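Mgp-operon protein 3 (Mycoplasma pneumoniae, PDB 6RJ1) probably acts in adhesion of the bacterium to host cells, as the extracellular, membrane-anchored P40/P90 protein, and may bind host sugars. Local coordinates at residues H37-L42 against Q109-Y114; L56-L61 against L450-T455; E683-S688 against Y732-Y737. One frame throughout, in Å; residues are numbered along the deposited sequence.

Interaction 1 (H37-L42 against Q109-Y114); sequences HPSYEL and QDFASY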
ATOM      1  N   HIS A  37     -20.955  13.943  15.809  1.00 69.43           N
ATOM      2  CA  HIS A  37     -20.212  15.161  16.092  1.00 68.45           C
ATOM      3  C   HIS A  37     -19.710  15.829  14.782  1.00 72.44           C
ATOM      4  O   HIS A  37     -19.302  15.111  13.856  1.00 70.66           O
ATOM      5  CB  HIS A  37     -19.024  14.822  17.020  1.00 68.95           C
ATOM      6  CG  HIS A  37     -18.305  16.029  17.536  1.00 72.03           C
ATOM      7  ND1 HIS A  37     -17.272  16.615  16.822  1.00 73.45           N
ATOM      8  CD2 HIS A  37     -18.544  16.771  18.641  1.00 73.29           C
ATOM      9  CE1 HIS A  37     -16.897  17.667  17.530  1.00 72.59           C
ATOM     10  NE2 HIS A  37     -17.627  17.798  18.635  1.00 72.99           N
ATOM     11  N   PRO A  38     -19.703  17.193  14.710  1.00 69.26           N
ATOM     12  CA  PRO A  38     -19.227  17.882  13.491  1.00 68.92           C
ATOM     13  C   PRO A  38     -17.838  17.510  12.973  1.00 73.18           C
ATOM     14  O   PRO A  38     -17.582  17.722  11.788  1.00 74.32           O
ATOM     15  CB  PRO A  38     -19.273  19.360  13.882  1.00 70.54           C
ATOM     16  CG  PRO A  38     -20.279  19.437  14.947  1.00 74.44           C
ATOM     17  CD  PRO A  38     -20.175  18.169  15.716  1.00 70.06           C
ATOM     18  N   SER A  39     -16.949  16.963  13.826  1.00 69.02           N
ATOM     19  CA  SER A  39     -15.590  16.549  13.424  1.00 68.69           C
ATOM     20  C   SER A  39     -15.575  15.336  12.484  1.00 72.91           C
ATOM     21  O   SER A  39     -14.542  15.062  11.855  1.00 72.95           O
ATOM     22  CB  SER A  39     -14.717  16.267  14.640  1.00 71.40           C
ATOM     23  OG  SER A  39     -15.226  15.182  15.397  1.00 79.53           O
ATOM     24  N   TYR A  40     -16.702  14.599  12.409  1.00 68.76           N
ATOM     25  CA  TYR A  40     -16.816  13.447  11.528  1.00 68.36           C
ATOM     26  C   TYR A  40     -16.821  13.866  10.077  1.00 71.78           C
ATOM     27  O   TYR A  40     -17.369  14.908   9.721  1.00 71.61           O
ATOM     28  CB  TYR A  40     -18.010  12.564  11.874  1.00 69.77           C
ATOM     29  CG  TYR A  40     -17.748  11.643  13.043  1.00 71.47           C
ATOM     30  CD1 TYR A  40     -17.075  10.436  12.868  1.00 73.24           C
ATOM     31  CD2 TYR A  40     -18.183  11.970  14.323  1.00 72.17           C
ATOM     32  CE1 TYR A  40     -16.829   9.585  13.943  1.00 73.05           C
ATOM     33  CE2 TYR A  40     -17.953  11.124  15.404  1.00 72.93           C
ATOM     34  CZ  TYR A  40     -17.275   9.931  15.208  1.00 80.21           C
ATOM     35  OH  TYR A  40     -17.071   9.085  16.269  1.00 80.74           O
ATOM     36  N   GLU A  41     -16.150  13.067   9.255  1.00 67.95           N
ATOM     37  CA  GLU A  41     -15.936  13.300   7.840  1.00 67.14           C
ATOM     38  C   GLU A  41     -16.254  12.009   7.070  1.00 68.74           C
ATOM     39  O   GLU A  41     -15.796  10.930   7.459  1.00 67.37           O
ATOM     40  CB  GLU A  41     -14.470  13.747   7.651  1.00 68.66           C
ATOM     41  CG  GLU A  41     -13.986  13.920   6.219  1.00 86.45           C
ATOM     42  CD  GLU A  41     -12.538  13.503   5.976  1.00115.58           C
ATOM     43  OE1 GLU A  41     -11.755  14.366   5.518  1.00111.50           O
ATOM     44  OE2 GLU A  41     -12.185  12.327   6.236  1.00106.77           O
ATOM     45  N   LEU A  42     -17.071  12.125   5.996  1.00 63.75           N
ATOM     46  CA  LEU A  42     -17.437  10.996   5.144  1.00 62.38           C
ATOM     47  C   LEU A  42     -16.233  10.639   4.264  1.00 66.54           C
ATOM     48  O   LEU A  42     -15.737  11.496   3.531  1.00 65.85           O
ATOM     49  CB  LEU A  42     -18.701  11.316   4.331  1.00 61.74           C
ATOM     50  CG  LEU A  42     -19.060  10.360   3.190  1.00 66.22           C
ATOM     51  CD1 LEU A  42     -19.449   8.991   3.699  1.00 66.25           C
ATOM     52  CD2 LEU A  42     -20.162  10.938   2.327  1.00 68.63           C
ATOM     53  N   GLN A 109     -16.822  10.913  24.549  1.00 88.29           N
ATOM     54  CA  GLN A 109     -16.739   9.981  23.426  1.00 85.99           C
ATOM     55  C   GLN A 109     -15.307   9.770  22.985  1.00 85.78           C
ATOM     56  O   GLN A 109     -14.462  10.655  23.148  1.00 85.13           O
ATOM     57  CB  GLN A 109     -17.613  10.453  22.239  1.00 87.03           C
ATOM     58  CG  GLN A 109     -17.337  11.885  21.782  1.00 98.68           C
ATOM     59  CD  GLN A 109     -18.370  12.448  20.840  1.00111.30           C
ATOM     60  OE1 GLN A 109     -18.566  11.959  19.723  1.00106.19           O
ATOM     61  NE2 GLN A 109     -19.035  13.519  21.265  1.00 99.77           N
ATOM     62  N   ASP A 110     -15.056   8.592  22.407  1.00 79.42           N
ATOM     63  CA  ASP A 110     -13.770   8.154  21.870  1.00 77.98           C
ATOM     64  C   ASP A 110     -13.512   8.622  20.426  1.00 78.14           C
ATOM     65  O   ASP A 110     -12.385   8.491  19.948  1.00 76.84           O
ATOM     66  CB  ASP A 110     -13.681   6.623  21.940  1.00 79.75           C
ATOM     67  CG  ASP A 110     -14.915   5.861  21.476  1.00 90.28           C
ATOM     68  OD1 ASP A 110     -15.509   6.257  20.448  1.00 91.17           O
ATOM     69  OD2 ASP A 110     -15.284   4.879  22.144  1.00 96.74           O
ATOM     70  N   PHE A 111     -14.563   9.137  19.734  1.00 72.65           N
ATOM     71  CA  PHE A 111     -14.552   9.602  18.339  1.00 71.38           C
ATOM     72  C   PHE A 111     -14.093   8.505  17.361  1.00 73.90           C
ATOM     73  O   PHE A 111     -13.430   8.790  16.363  1.00 73.68           O
ATOM     74  CB  PHE A 111     -13.762  10.913  18.149  1.00 72.83           C
ATOM     75  CG  PHE A 111     -14.185  12.060  19.036  1.00 74.10           C
ATOM     76  CD1 PHE A 111     -13.618  12.235  20.286  1.00 74.71           C
ATOM     77  CD2 PHE A 111     -15.118  12.997  18.597  1.00 76.92           C
ATOM     78  CE1 PHE A 111     -13.990  13.311  21.094  1.00 77.12           C
ATOM     79  CE2 PHE A 111     -15.480  14.079  19.404  1.00 76.76           C
ATOM     80  CZ  PHE A 111     -14.911  14.230  20.643  1.00 74.96           C
ATOM     81  N   ALA A 112     -14.473   7.242  17.651  1.00 68.82           N
ATOM     82  CA  ALA A 112     -14.165   6.074  16.829  1.00 67.52           C
ATOM     83  C   ALA A 112     -14.846   6.188  15.468  1.00 70.41           C
ATOM     84  O   ALA A 112     -15.865   6.868  15.335  1.00 70.24           O
ATOM     85  CB  ALA A 112     -14.641   4.812  17.528  1.00 68.04           C
ATOM     86  N   SER A 113     -14.296   5.512  14.463  1.00 65.85           N
ATOM     87  CA  SER A 113     -14.883   5.490  13.133  1.00 64.89           C
ATOM     88  C   SER A 113     -16.150   4.629  13.108  1.00 69.47           C
ATOM     89  O   SER A 113     -16.277   3.671  13.876  1.00 68.77           O
ATOM     90  CB  SER A 113     -13.875   4.978  12.122  1.00 66.24           C
ATOM     91  OG  SER A 113     -12.732   5.817  12.106  1.00 71.81           O
ATOM     92  N   TYR A 114     -17.097   4.993  12.243  1.00 67.31           N
ATOM     93  CA  TYR A 114     -18.352   4.262  12.124  1.00 67.36           C
ATOM     94  C   TYR A 114     -18.690   3.909  10.700  1.00 70.06           C
ATOM     95  O   TYR A 114     -18.325   4.625   9.764  1.00 69.01           O
ATOM     96  CB  TYR A 114     -19.525   5.072  12.709  1.00 68.55           C
ATOM     97  CG  TYR A 114     -19.561   5.106  14.215  1.00 70.78           C
ATOM     98  CD1 TYR A 114     -20.188   4.095  14.942  1.00 72.62           C
ATOM     99  CD2 TYR A 114     -18.992   6.161  14.921  1.00 71.80           C
ATOM    100  CE1 TYR A 114     -20.225   4.122  16.334  1.00 72.30           C
ATOM    101  CE2 TYR A 114     -19.017   6.198  16.313  1.00 72.62           C
ATOM    102  CZ  TYR A 114     -19.635   5.177  17.018  1.00 79.72           C
ATOM    103  OH  TYR A 114     -19.651   5.216  18.394  1.00 81.20           O
TER
HETATM  104  O   HOH W   1     -20.658  11.395  17.756  1.00 64.40           O
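The phenol oxygen of Tyr40 donates a hydrogen bond to the backbone carbonyl of Ala112, with OH 2.7 Å from Ala112 O. The donor stands 19° off the carbonyl plane, and the carbonyl oxygen lies at the edge of the tyrosine ring, near its plane. Tyr114 comes to the same hydroxyl from its own ring edge, its CE2 3.5 Å from Tyr40 OH. With CG anti to the carbonyl carbon (chi1 -80°), Tyr40 sends its ring out to the loop 109-114.

At the start of the turn, His37 and Phe111 form a T-shaped pair with ring planes at 88°. The edge of Phe111 points at the imidazole face, and CE2 sits 3.9 Å from His37 CG; Pro38 CD lies over the other face of that imidazole, so the ring is sandwiched. Gln109 CG covers a face of the Phe111 ring. Residues 37-40 make a type I turn, closed by Tyr40 N to His37 O, that leads into strand 40-48, the outermost strand on one side of the mixed eight-stranded sheet.

Inside the turn, the imidazole is fixed by Ser39, whose backbone N donates to His37 ND1 at 3.0 Å; Ser39 OG is also bonded to ND1 and reaches Ser59 on the adjoining strand. In the loop 109-114 an Asx turn, Ala112 N to Asp110 OD1, shapes the backbone, and the other carboxylate oxygen of Asp110 forms a salt bridge with Lys133. A water bridges the segments too, accepting from His37 N and donating to Gln109 OE1 at 2.9 Å.

Interaction 2 (L56-L61 against L450-T455); sequences LVRSAL and LYHTST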
ATOM      1  N   LEU A  56     -19.018   5.382   5.486  1.00 66.41           N
ATOM      2  CA  LEU A  56     -17.863   5.254   6.371  1.00 65.36           C
ATOM      3  C   LEU A  56     -17.440   6.653   6.813  1.00 69.57           C
ATOM      4  O   LEU A  56     -17.153   7.517   5.977  1.00 70.08           O
ATOM      5  CB  LEU A  56     -16.704   4.537   5.651  1.00 65.09           C
ATOM      6  CG  LEU A  56     -15.414   4.285   6.445  1.00 68.98           C
ATOM      7  CD1 LEU A  56     -15.680   3.458   7.698  1.00 68.80           C
ATOM      8  CD2 LEU A  56     -14.376   3.607   5.581  1.00 69.49           C
ATOM      9  N   VAL A  57     -17.418   6.876   8.122  1.00 65.08           N
ATOM     10  CA  VAL A  57     -17.065   8.179   8.693  1.00 64.39           C
ATOM     11  C   VAL A  57     -15.974   8.065   9.764  1.00 67.75           C
ATOM     12  O   VAL A  57     -15.967   7.108  10.543  1.00 67.29           O
ATOM     13  CB  VAL A  57     -18.308   8.964   9.228  1.00 67.38           C
ATOM     14  CG1 VAL A  57     -19.223   9.431   8.096  1.00 66.69           C
ATOM     15  CG2 VAL A  57     -19.082   8.160  10.270  1.00 66.84           C
ATOM     16  N   ARG A  58     -15.097   9.072   9.831  1.00 63.55           N
ATOM     17  CA  ARG A  58     -14.021   9.148  10.814  1.00 63.41           C
ATOM     18  C   ARG A  58     -13.877  10.567  11.352  1.00 68.21           C
ATOM     19  O   ARG A  58     -14.294  11.506  10.691  1.00 67.78           O
ATOM     20  CB  ARG A  58     -12.692   8.615  10.226  1.00 62.75           C
ATOM     21  CG  ARG A  58     -12.058   9.496   9.172  1.00 63.20           C
ATOM     22  CD  ARG A  58     -10.892   8.813   8.497  1.00 62.50           C
ATOM     23  NE  ARG A  58     -10.405   9.607   7.366  1.00 60.00           N
ATOM     24  CZ  ARG A  58      -9.423   9.238   6.557  1.00 71.80           C
ATOM     25  NH1 ARG A  58      -8.804   8.078   6.738  1.00 62.12           N
ATOM     26  NH2 ARG A  58      -9.049  10.026   5.559  1.00 62.36           N
ATOM     27  N   SER A  59     -13.287  10.726  12.538  1.00 66.78           N
ATOM     28  CA  SER A  59     -13.090  12.038  13.150  1.00 67.38           C
ATOM     29  C   SER A  59     -11.621  12.288  13.425  1.00 73.47           C
ATOM     30  O   SER A  59     -10.920  11.378  13.873  1.00 73.01           O
ATOM     31  CB  SER A  59     -13.901  12.157  14.438  1.00 71.14           C
ATOM     32  OG  SER A  59     -13.422  13.184  15.290  1.00 81.59           O
ATOM     33  N   ALA A  60     -11.163  13.538  13.185  1.00 71.45           N
ATOM     34  CA  ALA A  60      -9.782  13.975  13.432  1.00 70.75           C
ATOM     35  C   ALA A  60      -9.521  14.128  14.947  1.00 74.14           C
ATOM     36  O   ALA A  60      -8.407  14.460  15.368  1.00 74.34           O
ATOM     37  CB  ALA A  60      -9.519  15.286  12.714  1.00 71.35           C
ATOM     38  N   LEU A  61     -10.554  13.890  15.760  1.00 69.46           N
ATOM     39  CA  LEU A  61     -10.452  13.977  17.205  1.00 69.03           C
ATOM     40  C   LEU A  61     -10.200  12.622  17.846  1.00 73.27           C
ATOM     41  O   LEU A  61     -10.064  12.558  19.067  1.00 74.25           O
ATOM     42  CB  LEU A  61     -11.691  14.653  17.814  1.00 69.01           C
ATOM     43  CG  LEU A  61     -11.811  16.161  17.615  1.00 73.42           C
ATOM     44  CD1 LEU A  61     -13.190  16.632  17.989  1.00 73.53           C
ATOM     45  CD2 LEU A  61     -10.765  16.924  18.410  1.00 75.97           C
ATOM     46  N   LEU A 450      -2.404   5.404  12.528  1.00 56.38           N
ATOM     47  CA  LEU A 450      -2.693   4.112  11.918  1.00 55.93           C
ATOM     48  C   LEU A 450      -4.186   3.798  12.041  1.00 62.56           C
ATOM     49  O   LEU A 450      -4.761   3.275  11.087  1.00 63.15           O
ATOM     50  CB  LEU A 450      -1.832   2.978  12.503  1.00 55.13           C
ATOM     51  CG  LEU A 450      -0.333   3.010  12.208  1.00 58.40           C
ATOM     52  CD1 LEU A 450       0.417   2.075  13.129  1.00 58.13           C
ATOM     53  CD2 LEU A 450      -0.037   2.696  10.761  1.00 59.30           C
ATOM     54  N   TYR A 451      -4.831   4.164  13.171  1.00 59.36           N
ATOM     55  CA  TYR A 451      -6.269   3.937  13.302  1.00 59.46           C
ATOM     56  C   TYR A 451      -7.064   4.801  12.316  1.00 65.12           C
ATOM     57  O   TYR A 451      -7.888   4.269  11.567  1.00 65.44           O
ATOM     58  CB  TYR A 451      -6.782   4.102  14.749  1.00 60.41           C
ATOM     59  CG  TYR A 451      -8.285   3.906  14.846  1.00 62.61           C
ATOM     60  CD1 TYR A 451      -8.842   2.627  14.871  1.00 64.10           C
ATOM     61  CD2 TYR A 451      -9.155   4.995  14.810  1.00 63.51           C
ATOM     62  CE1 TYR A 451     -10.222   2.441  14.890  1.00 64.25           C
ATOM     63  CE2 TYR A 451     -10.536   4.818  14.820  1.00 63.86           C
ATOM     64  CZ  TYR A 451     -11.064   3.541  14.867  1.00 70.69           C
ATOM     65  OH  TYR A 451     -12.422   3.378  14.893  1.00 73.08           O
ATOM     66  N   HIS A 452      -6.808   6.127  12.321  1.00 61.95           N
ATOM     67  CA  HIS A 452      -7.471   7.106  11.451  1.00 61.31           C
ATOM     68  C   HIS A 452      -7.310   6.787   9.964  1.00 64.69           C
ATOM     69  O   HIS A 452      -8.288   6.870   9.227  1.00 64.73           O
ATOM     70  CB  HIS A 452      -6.982   8.522  11.765  1.00 61.82           C
ATOM     71  CG  HIS A 452      -7.830   9.595  11.165  1.00 64.78           C
ATOM     72  ND1 HIS A 452      -7.460  10.231  10.002  1.00 66.48           N
ATOM     73  CD2 HIS A 452      -9.007  10.108  11.589  1.00 66.27           C
ATOM     74  CE1 HIS A 452      -8.411  11.117   9.757  1.00 65.80           C
ATOM     75  NE2 HIS A 452      -9.365  11.077  10.687  1.00 66.04           N
ATOM     76  N   THR A 453      -6.100   6.392   9.528  1.00 60.88           N
ATOM     77  CA  THR A 453      -5.856   6.026   8.127  1.00 59.70           C
ATOM     78  C   THR A 453      -6.442   4.640   7.768  1.00 63.18           C
ATOM     79  O   THR A 453      -6.806   4.435   6.618  1.00 63.32           O
ATOM     80  CB  THR A 453      -4.365   6.151   7.745  1.00 63.79           C
ATOM     81  OG1 THR A 453      -3.558   5.382   8.636  1.00 62.64           O
ATOM     82  CG2 THR A 453      -3.878   7.595   7.699  1.00 60.30           C
ATOM     83  N   SER A 454      -6.531   3.697   8.731  1.00 60.49           N
ATOM     84  CA  SER A 454      -7.061   2.346   8.475  1.00 60.56           C
ATOM     85  C   SER A 454      -8.575   2.305   8.168  1.00 65.74           C
ATOM     86  O   SER A 454      -9.058   1.328   7.585  1.00 65.13           O
ATOM     87  CB  SER A 454      -6.718   1.388   9.609  1.00 62.55           C
ATOM     88  OG  SER A 454      -7.376   1.732  10.817  1.00 68.17           O
ATOM     89  N   THR A 455      -9.312   3.356   8.558  1.00 62.56           N
ATOM     90  CA  THR A 455     -10.754   3.447   8.325  1.00 62.40           C
ATOM     91  C   THR A 455     -10.952   4.323   7.090  1.00 67.28           C
ATOM     92  O   THR A 455     -11.424   5.463   7.194  1.00 66.97           O
ATOM     93  CB  THR A 455     -11.459   3.930   9.603  1.00 68.70           C
ATOM     94  OG1 THR A 455     -11.046   5.264   9.909  1.00 70.28           O
ATOM     95  CG2 THR A 455     -11.192   3.028  10.797  1.00 63.18           C
TER
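The Arg58 guanidinium lies nearly flat on the imidazole of His452, planes 17° apart and centres 4.4 Å from each other. His452 CE1 sits over one face of the guanidinium, while Arg58 CD rests on the imidazole face in a CH-pi contact, 3.6 Å from the ring centroid. At the edge of the imidazole, near its plane, Ser59 O approaches CD2 to 3.2 Å. The arginine also donates from NH1 to His452 O, 2.8 Å away but bent (136° at the hydrogen), so one residue is held by both its ring and its carbonyl. The arginine chain runs extended from CG to NE, which carries the guanidinium across the imidazole. NE has a further, long and weak ion pair with Glu41, and His452 ND1 is bonded to Gly367 O. Beside the arginine, Thr455 OG1 stands 3.7 Å from Arg58 CB and bonds to Ser113; Leu56 CD2 packs on the Thr455 backbone. Helix 446-454 lies against the inner strand 52-59; the axes of residues 450-454 and 56-59 make 155°, close to antiparallel. Strands 40-48 and 114-121 flank 52-59 in the sheet, and Trp479 of strand 477-482 touches Thr455.

Interaction 3 (E683-S688 against Y732-Y737); sequences EERLPS and YLPVPY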
ATOM      1  N   GLU A 683      15.579 -12.567 -23.561  1.00 94.18           N
ATOM      2  CA  GLU A 683      15.744 -11.712 -22.393  1.00 92.62           C
ATOM      3  C   GLU A 683      14.511 -11.707 -21.507  1.00 91.57           C
ATOM      4  O   GLU A 683      13.409 -11.389 -21.964  1.00 90.72           O
ATOM      5  CB  GLU A 683      16.147 -10.287 -22.808  1.00 94.21           C
ATOM      6  CG  GLU A 683      16.667  -9.447 -21.657  1.00106.79           C
ATOM      7  CD  GLU A 683      17.146  -8.074 -22.068  1.00124.86           C
ATOM      8  OE1 GLU A 683      16.295  -7.168 -22.242  1.00113.84           O
ATOM      9  OE2 GLU A 683      18.378  -7.901 -22.201  1.00115.49           O
ATOM     10  N   GLU A 684      14.711 -12.105 -20.242  1.00 84.49           N
ATOM     11  CA  GLU A 684      13.676 -12.162 -19.219  1.00 82.43           C
ATOM     12  C   GLU A 684      14.048 -11.286 -18.050  1.00 80.43           C
ATOM     13  O   GLU A 684      15.207 -11.281 -17.630  1.00 80.60           O
ATOM     14  CB  GLU A 684      13.432 -13.607 -18.749  1.00 84.02           C
ATOM     15  CG  GLU A 684      12.291 -14.288 -19.492  1.00 97.27           C
ATOM     16  CD  GLU A 684      11.827 -15.607 -18.902  1.00117.55           C
ATOM     17  OE1 GLU A 684      10.707 -15.648 -18.340  1.00113.43           O
ATOM     18  OE2 GLU A 684      12.584 -16.600 -19.004  1.00104.61           O
ATOM     19  N   ARG A 685      13.063 -10.532 -17.528  1.00 71.93           N
ATOM     20  CA  ARG A 685      13.249  -9.668 -16.372  1.00 69.01           C
ATOM     21  C   ARG A 685      13.275 -10.532 -15.137  1.00 70.48           C
ATOM     22  O   ARG A 685      12.384 -11.357 -14.940  1.00 69.69           O
ATOM     23  CB  ARG A 685      12.143  -8.612 -16.266  1.00 65.72           C
ATOM     24  CG  ARG A 685      12.459  -7.521 -15.256  1.00 66.04           C
ATOM     25  CD  ARG A 685      11.378  -6.474 -15.178  1.00 62.51           C
ATOM     26  NE  ARG A 685      10.132  -7.007 -14.624  1.00 62.71           N
ATOM     27  CZ  ARG A 685       8.979  -6.343 -14.621  1.00 75.90           C
ATOM     28  NH1 ARG A 685       7.890  -6.894 -14.095  1.00 59.82           N
ATOM     29  NH2 ARG A 685       8.908  -5.121 -15.130  1.00 58.84           N
ATOM     30  N   LEU A 686      14.327 -10.367 -14.327  1.00 66.04           N
ATOM     31  CA  LEU A 686      14.522 -11.110 -13.088  1.00 64.06           C
ATOM     32  C   LEU A 686      13.676 -10.481 -11.984  1.00 66.94           C
ATOM     33  O   LEU A 686      13.799  -9.282 -11.713  1.00 66.91           O
ATOM     34  CB  LEU A 686      16.005 -11.180 -12.712  1.00 63.58           C
ATOM     35  CG  LEU A 686      16.927 -11.840 -13.735  1.00 67.17           C
ATOM     36  CD1 LEU A 686      18.373 -11.562 -13.412  1.00 67.35           C
ATOM     37  CD2 LEU A 686      16.670 -13.328 -13.846  1.00 66.77           C
ATOM     38  N   PRO A 687      12.746 -11.247 -11.384  1.00 62.09           N
ATOM     39  CA  PRO A 687      11.866 -10.639 -10.384  1.00 60.91           C
ATOM     40  C   PRO A 687      12.423 -10.586  -8.971  1.00 62.12           C
ATOM     41  O   PRO A 687      13.192 -11.459  -8.555  1.00 62.16           O
ATOM     42  CB  PRO A 687      10.616 -11.515 -10.451  1.00 62.82           C
ATOM     43  CG  PRO A 687      11.135 -12.879 -10.844  1.00 67.33           C
ATOM     44  CD  PRO A 687      12.420 -12.676 -11.604  1.00 63.02           C
ATOM     45  N   SER A 688      12.001  -9.559  -8.229  1.00 55.24           N
ATOM     46  CA  SER A 688      12.290  -9.399  -6.820  1.00 53.76           C
ATOM     47  C   SER A 688      11.155 -10.159  -6.117  1.00 57.39           C
ATOM     48  O   SER A 688      10.045 -10.271  -6.658  1.00 58.00           O
ATOM     49  CB  SER A 688      12.269  -7.926  -6.420  1.00 55.19           C
ATOM     50  OG  SER A 688      12.146  -7.750  -5.018  1.00 57.64           O
ATOM     51  N   TYR A 732       5.464  -9.106  -8.825  1.00 55.57           N
ATOM     52  CA  TYR A 732       6.470  -8.063  -8.855  1.00 55.50           C
ATOM     53  C   TYR A 732       6.019  -7.002  -9.850  1.00 60.91           C
ATOM     54  O   TYR A 732       5.809  -7.288 -11.035  1.00 60.68           O
ATOM     55  CB  TYR A 732       7.834  -8.672  -9.209  1.00 55.66           C
ATOM     56  CG  TYR A 732       8.951  -7.690  -9.476  1.00 55.74           C
ATOM     57  CD1 TYR A 732       9.371  -6.794  -8.494  1.00 57.95           C
ATOM     58  CD2 TYR A 732       9.652  -7.716 -10.678  1.00 55.09           C
ATOM     59  CE1 TYR A 732      10.433  -5.916  -8.724  1.00 58.56           C
ATOM     60  CE2 TYR A 732      10.716  -6.855 -10.913  1.00 55.30           C
ATOM     61  CZ  TYR A 732      11.108  -5.963  -9.935  1.00 63.38           C
ATOM     62  OH  TYR A 732      12.171  -5.141 -10.197  1.00 66.47           O
ATOM     63  N   LEU A 733       5.806  -5.793  -9.338  1.00 57.33           N
ATOM     64  CA  LEU A 733       5.326  -4.666 -10.123  1.00 56.70           C
ATOM     65  C   LEU A 733       6.182  -3.413  -9.836  1.00 57.78           C
ATOM     66  O   LEU A 733       5.806  -2.583  -9.010  1.00 55.64           O
ATOM     67  CB  LEU A 733       3.828  -4.453  -9.801  1.00 56.74           C
ATOM     68  CG  LEU A 733       3.013  -3.542 -10.697  1.00 61.33           C
ATOM     69  CD1 LEU A 733       3.078  -3.978 -12.146  1.00 61.27           C
ATOM     70  CD2 LEU A 733       1.571  -3.510 -10.233  1.00 65.13           C
ATOM     71  N   PRO A 734       7.357  -3.289 -10.493  1.00 53.74           N
ATOM     72  CA  PRO A 734       8.219  -2.126 -10.239  1.00 54.22           C
ATOM     73  C   PRO A 734       7.731  -0.849 -10.910  1.00 62.58           C
ATOM     74  O   PRO A 734       6.901  -0.934 -11.807  1.00 63.18           O
ATOM     75  CB  PRO A 734       9.560  -2.573 -10.830  1.00 55.10           C
ATOM     76  CG  PRO A 734       9.187  -3.471 -11.935  1.00 58.65           C
ATOM     77  CD  PRO A 734       7.968  -4.202 -11.482  1.00 54.46           C
ATOM     78  N   VAL A 735       8.270   0.331 -10.515  1.00 62.58           N
ATOM     79  CA  VAL A 735       7.945   1.602 -11.187  1.00 64.32           C
ATOM     80  C   VAL A 735       8.587   1.604 -12.581  1.00 71.62           C
ATOM     81  O   VAL A 735       9.650   0.991 -12.748  1.00 72.13           O
ATOM     82  CB  VAL A 735       8.376   2.886 -10.428  1.00 68.72           C
ATOM     83  CG1 VAL A 735       7.332   3.312  -9.419  1.00 68.97           C
ATOM     84  CG2 VAL A 735       9.760   2.773  -9.803  1.00 68.57           C
ATOM     85  N   PRO A 736       8.022   2.311 -13.585  1.00 68.66           N
ATOM     86  CA  PRO A 736       8.698   2.370 -14.883  1.00 68.52           C
ATOM     87  C   PRO A 736      10.069   3.021 -14.716  1.00 73.50           C
ATOM     88  O   PRO A 736      10.186   4.050 -14.053  1.00 72.97           O
ATOM     89  CB  PRO A 736       7.766   3.248 -15.723  1.00 69.87           C
ATOM     90  CG  PRO A 736       6.472   3.192 -15.046  1.00 73.75           C
ATOM     91  CD  PRO A 736       6.791   3.123 -13.599  1.00 69.73           C
ATOM     92  N   TYR A 737      11.110   2.383 -15.258  1.00 70.84           N
ATOM     93  CA  TYR A 737      12.479   2.901 -15.203  1.00 70.80           C
ATOM     94  C   TYR A 737      12.565   4.233 -15.934  1.00 73.06           C
ATOM     95  O   TYR A 737      13.345   5.096 -15.541  1.00 72.54           O
ATOM     96  CB  TYR A 737      13.480   1.895 -15.801  1.00 72.34           C
ATOM     97  CG  TYR A 737      13.124   1.408 -17.190  1.00 75.66           C
ATOM     98  CD1 TYR A 737      13.543   2.103 -18.326  1.00 77.75           C
ATOM     99  CD2 TYR A 737      12.379   0.247 -17.374  1.00 77.08           C
ATOM    100  CE1 TYR A 737      13.199   1.675 -19.606  1.00 77.92           C
ATOM    101  CE2 TYR A 737      12.038  -0.197 -18.653  1.00 78.53           C
ATOM    102  CZ  TYR A 737      12.453   0.520 -19.765  1.00 87.11           C
ATOM    103  OH  TYR A 737      12.121   0.090 -21.027  1.00 91.04           O
TER
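Tyr732 presents one ring face to the backbone joining Pro687 to Ser688, and on that side Ser688 N stands over the ring centre, 3.7 Å above its plane. Its other face is taken by its own neighbour, Pro734, whose CD lies over the centre there, so the phenol ring is clamped between the opposing loop and a proline two residues further along its own chain. With CG anti to the backbone N (chi1 172°), the ring reaches out to the loop 683-688.

The partners are spread over different parts of the ring. Pro687 CA is 3.7 Å from CD2 of Tyr732, and Ser688 CB lies 3.6 Å from Tyr732 CE1, the ring atom opposite CD2, over the same face.

Arg685 approaches obliquely. Its chain is bent at chi3 (67°), and the guanidinium stands steeply to the phenol ring, with planes 78° apart, so the two do not stack. One face of the guanidinium is met both by Tyr732 CE2, 3.8 Å from Arg685 NE, and by Pro734 CG, 3.6 Å from Arg685 NH2. Arg685 and Pro734 meet from opposite directions. The contact between the two segments is van der Waals in character, and the hydroxyls of Tyr732 and Ser688 have partners elsewhere: Tyr732 OH is bonded to Asp671 O in helix 666-673, and Ser688 OG accepts from the backbone N of Thr690 and Asp691.

Tyr732 closes strand 723-732, which pairs with 693-699, the strand that follows the loop carrying Arg685 and Ser688. Leu686 and Pro687 also pack on Leu594 of helix 591-595, while Leu733 and Pro736 reach Tyr836 of strand 834-838.

Interactions 1 and 2 are neighbours, their centres 8 Å apart. Their strands 40-48 and 52-59 lie side by side in one sheet, the first tied to the loop before 114-121 and the second to helix 446-454. Two probable hydrogen bonds between serine and threonine hydroxyls join the two interactions. Interaction 1, at the sheet edge, is partly buried and mixes a water bridge with ring contacts; interaction 2 is buried and pairs a charged group with an imidazole. Interaction 3 is also buried apart from its exposed arginine, but lies on the opposite side of the chain's centre, about 20 Å from interaction 2 at the nearest atoms, where two loops meet through proline and tyrosine packing.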